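Local coordinates for listeriolysin O (Listeria monocytogenes, PDB 4CDB), which binds cholesterol-containing host membranes and, after a major conformational change, inserts into them as an oligomeric pore that lyses the cell, at residues L38-D43 with Q178-F183. Numbering follows the deposited sequence.
Sequences LVYHGD and QLIAKF. With NA (sodium ion), chain N; NA (sodium ion), chain R; NA (sodium ion), chain K; NA (sodium ion), chain H.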
loop_
_atom_site.group_PDB
_atom_site.type_symbol
_atom_site.label_atom_id
_atom_site.label_comp_id
_atom_site.label_asym_id
_atom_site.label_seq_id
_atom_site.Cartn_x
_atom_site.Cartn_y
_atom_site.Cartn_z
ATOM N N LEU A 38 17.316 -14.860 -6.209
ATOM C CA LEU A 38 16.916 -13.478 -5.963
ATOM C C LEU A 38 16.001 -13.385 -4.747
ATOM O O LEU A 38 14.828 -13.762 -4.810
ATOM C CB LEU A 38 16.217 -12.898 -7.194
ATOM C CG LEU A 38 17.024 -12.895 -8.493
ATOM C CD1 LEU A 38 16.156 -12.452 -9.656
ATOM C CD2 LEU A 38 18.234 -11.991 -8.361
ATOM N N VAL A 39 16.541 -12.880 -3.643
ATOM C CA VAL A 39 15.789 -12.795 -2.396
ATOM C C VAL A 39 15.933 -11.443 -1.699
ATOM O O VAL A 39 16.991 -10.813 -1.743
ATOM C CB VAL A 39 16.220 -13.899 -1.405
ATOM C CG1 VAL A 39 15.743 -15.260 -1.879
ATOM C CG2 VAL A 39 17.728 -13.894 -1.229
ATOM N N TYR A 40 14.853 -11.004 -1.061
ATOM C CA TYR A 40 14.907 -9.863 -0.156
ATOM C C TYR A 40 14.499 -10.285 1.252
ATOM O O TYR A 40 13.339 -10.616 1.500
ATOM C CB TYR A 40 14.013 -8.716 -0.633
ATOM C CG TYR A 40 13.835 -7.643 0.419
ATOM C CD1 TYR A 40 14.881 -6.792 0.755
ATOM C CD2 TYR A 40 12.626 -7.491 1.088
ATOM C CE1 TYR A 40 14.726 -5.816 1.724
ATOM C CE2 TYR A 40 12.463 -6.517 2.056
ATOM C CZ TYR A 40 13.516 -5.683 2.370
ATOM O OH TYR A 40 13.355 -4.712 3.333
ATOM N N HIS A 41 15.457 -10.276 2.170
ATOM C CA HIS A 41 15.175 -10.606 3.560
ATOM C C HIS A 41 14.912 -9.332 4.357
ATOM O O HIS A 41 15.833 -8.564 4.638
ATOM C CB HIS A 41 16.331 -11.401 4.169
ATOM C CG HIS A 41 16.587 -12.709 3.490
ATOM N ND1 HIS A 41 15.652 -13.722 3.448
ATOM C CD2 HIS A 41 17.674 -13.175 2.830
ATOM C CE1 HIS A 41 16.150 -14.751 2.788
ATOM N NE2 HIS A 41 17.376 -14.446 2.402
ATOM N N GLY A 42 13.652 -9.113 4.718
ATOM C CA GLY A 42 13.256 -7.900 5.412
ATOM C C GLY A 42 13.586 -7.896 6.892
ATOM O O GLY A 42 14.414 -8.682 7.355
ATOM N N ASP A 43 12.936 -7.004 7.635
ATOM C CA ASP A 43 13.169 -6.886 9.069
ATOM C C ASP A 43 12.746 -8.143 9.815
ATOM O O ASP A 43 11.853 -8.870 9.379
ATOM C CB ASP A 43 12.412 -5.691 9.651
ATOM C CG ASP A 43 12.936 -4.364 9.150
ATOM O OD1 ASP A 43 14.073 -4.325 8.634
ATOM O OD2 ASP A 43 12.209 -3.355 9.278
ATOM N N GLN A 178 8.528 -3.426 5.067
ATOM C CA GLN A 178 7.254 -4.000 4.652
ATOM C C GLN A 178 6.905 -3.562 3.238
ATOM O O GLN A 178 6.526 -4.376 2.397
ATOM C CB GLN A 178 6.140 -3.571 5.607
ATOM C CG GLN A 178 4.744 -3.960 5.144
ATOM C CD GLN A 178 3.709 -2.898 5.466
ATOM O OE1 GLN A 178 4.050 -1.787 5.870
ATOM N NE2 GLN A 178 2.438 -3.235 5.282
ATOM N N LEU A 179 7.040 -2.266 2.981
ATOM C CA LEU A 179 6.687 -1.705 1.683
ATOM C C LEU A 179 7.703 -2.067 0.599
ATOM O O LEU A 179 7.363 -2.135 -0.581
ATOM C CB LEU A 179 6.507 -0.189 1.792
ATOM C CG LEU A 179 5.338 0.224 2.691
ATOM C CD1 LEU A 179 5.243 1.733 2.807
ATOM C CD2 LEU A 179 4.036 -0.361 2.164
ATOM N N ILE A 180 8.946 -2.303 1.005
ATOM C CA ILE A 180 9.971 -2.773 0.078
ATOM C C ILE A 180 9.630 -4.178 -0.420
ATOM O O ILE A 180 9.812 -4.495 -1.593
ATOM C CB ILE A 180 11.378 -2.736 0.718
ATOM C CG1 ILE A 180 11.860 -1.292 0.843
ATOM C CG2 ILE A 180 12.378 -3.522 -0.110
ATOM C CD1 ILE A 180 13.224 -1.149 1.492
ATOM N N ALA A 181 9.107 -5.010 0.473
ATOM C CA ALA A 181 8.704 -6.363 0.103
ATOM C C ALA A 181 7.522 -6.347 -0.864
ATOM O O ALA A 181 7.314 -7.295 -1.621
ATOM C CB ALA A 181 8.364 -7.171 1.344
ATOM N N LYS A 182 6.760 -5.260 -0.839
ATOM C CA LYS A 182 5.559 -5.137 -1.658
ATOM C C LYS A 182 5.818 -4.378 -2.957
ATOM O O LYS A 182 5.379 -4.794 -4.028
ATOM C CB LYS A 182 4.457 -4.435 -0.861
ATOM C CG LYS A 182 3.141 -4.274 -1.604
ATOM C CD LYS A 182 2.219 -5.462 -1.375
ATOM C CE LYS A 182 0.857 -5.231 -2.014
ATOM N NZ LYS A 182 -0.240 -5.924 -1.278
ATOM N N PHE A 183 6.535 -3.264 -2.859
ATOM C CA PHE A 183 6.743 -2.390 -4.008
ATOM C C PHE A 183 8.173 -2.427 -4.551
ATOM O O PHE A 183 8.535 -1.630 -5.416
ATOM C CB PHE A 183 6.359 -0.954 -3.649
ATOM C CG PHE A 183 4.929 -0.802 -3.212
ATOM C CD1 PHE A 183 3.907 -0.748 -4.147
ATOM C CD2 PHE A 183 4.606 -0.710 -1.866
ATOM C CE1 PHE A 183 2.588 -0.606 -3.748
ATOM C CE2 PHE A 183 3.289 -0.567 -1.461
ATOM C CZ PHE A 183 2.279 -0.515 -2.403
HETATM NA NA NA N . 6.931 0.021 -7.073
HETATM NA NA NA R . 11.830 -1.032 7.965
HETATM NA NA NA K . 1.188 -5.758 4.500
HETATM NA NA NA H . 11.532 -6.398 -3.015
HETATM O O HOH W 1 10.184 -7.693 -5.338
HETATM O O HOH W 2 13.042 -5.498 -5.263
HETATM O O HOH W 3 4.883 -1.375 -7.767
#
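Strand 39-41, which pairs in parallel with strand 362-385 in the mixed sheet, packs against helix 176-183 of the membrane-inserting region through Tyr40 and Ile180. The contact is a CH-pi one: Ile180 CG2 lies over one ring face, 3.7 Å from the Tyr40 centroid and 21° off the ring normal. That offset carries the methyl toward the phenol end, and its closest ring atom is Tyr40 CZ, at 3.5 Å from Ile180 CG2. Two torsions bring these groups together: the tyrosine ring lies anti to its own backbone nitrogen (chi1 168°), and Ile180 CG2 lies anti to the nitrogen of its residue. The two side chains cross at about a right angle. Ala181 adds a looser apolar touch, with its CB 4.2 Å from Tyr40 CE2, while on the opposite ring face the backbone N of Gly42 sits 3.9 Å above the plane, near the rim.

Residues 176-189, which are assigned as a beta-stranded transmembrane segment of the pore, begin here as helix 176-183, consistent with this packing belonging to the form before insertion. No hydrogen bond links the two segments directly; Tyr40 OH is instead hydrogen-bonded to Ser177 OG, one residue before 178-183, and Asp43 N shares that hydroxyl. Beside the apolar contact, Ile180 O binds a sodium ion at 2.9 Å, with Asn364 of strand 362-385 and two waters as further ligands.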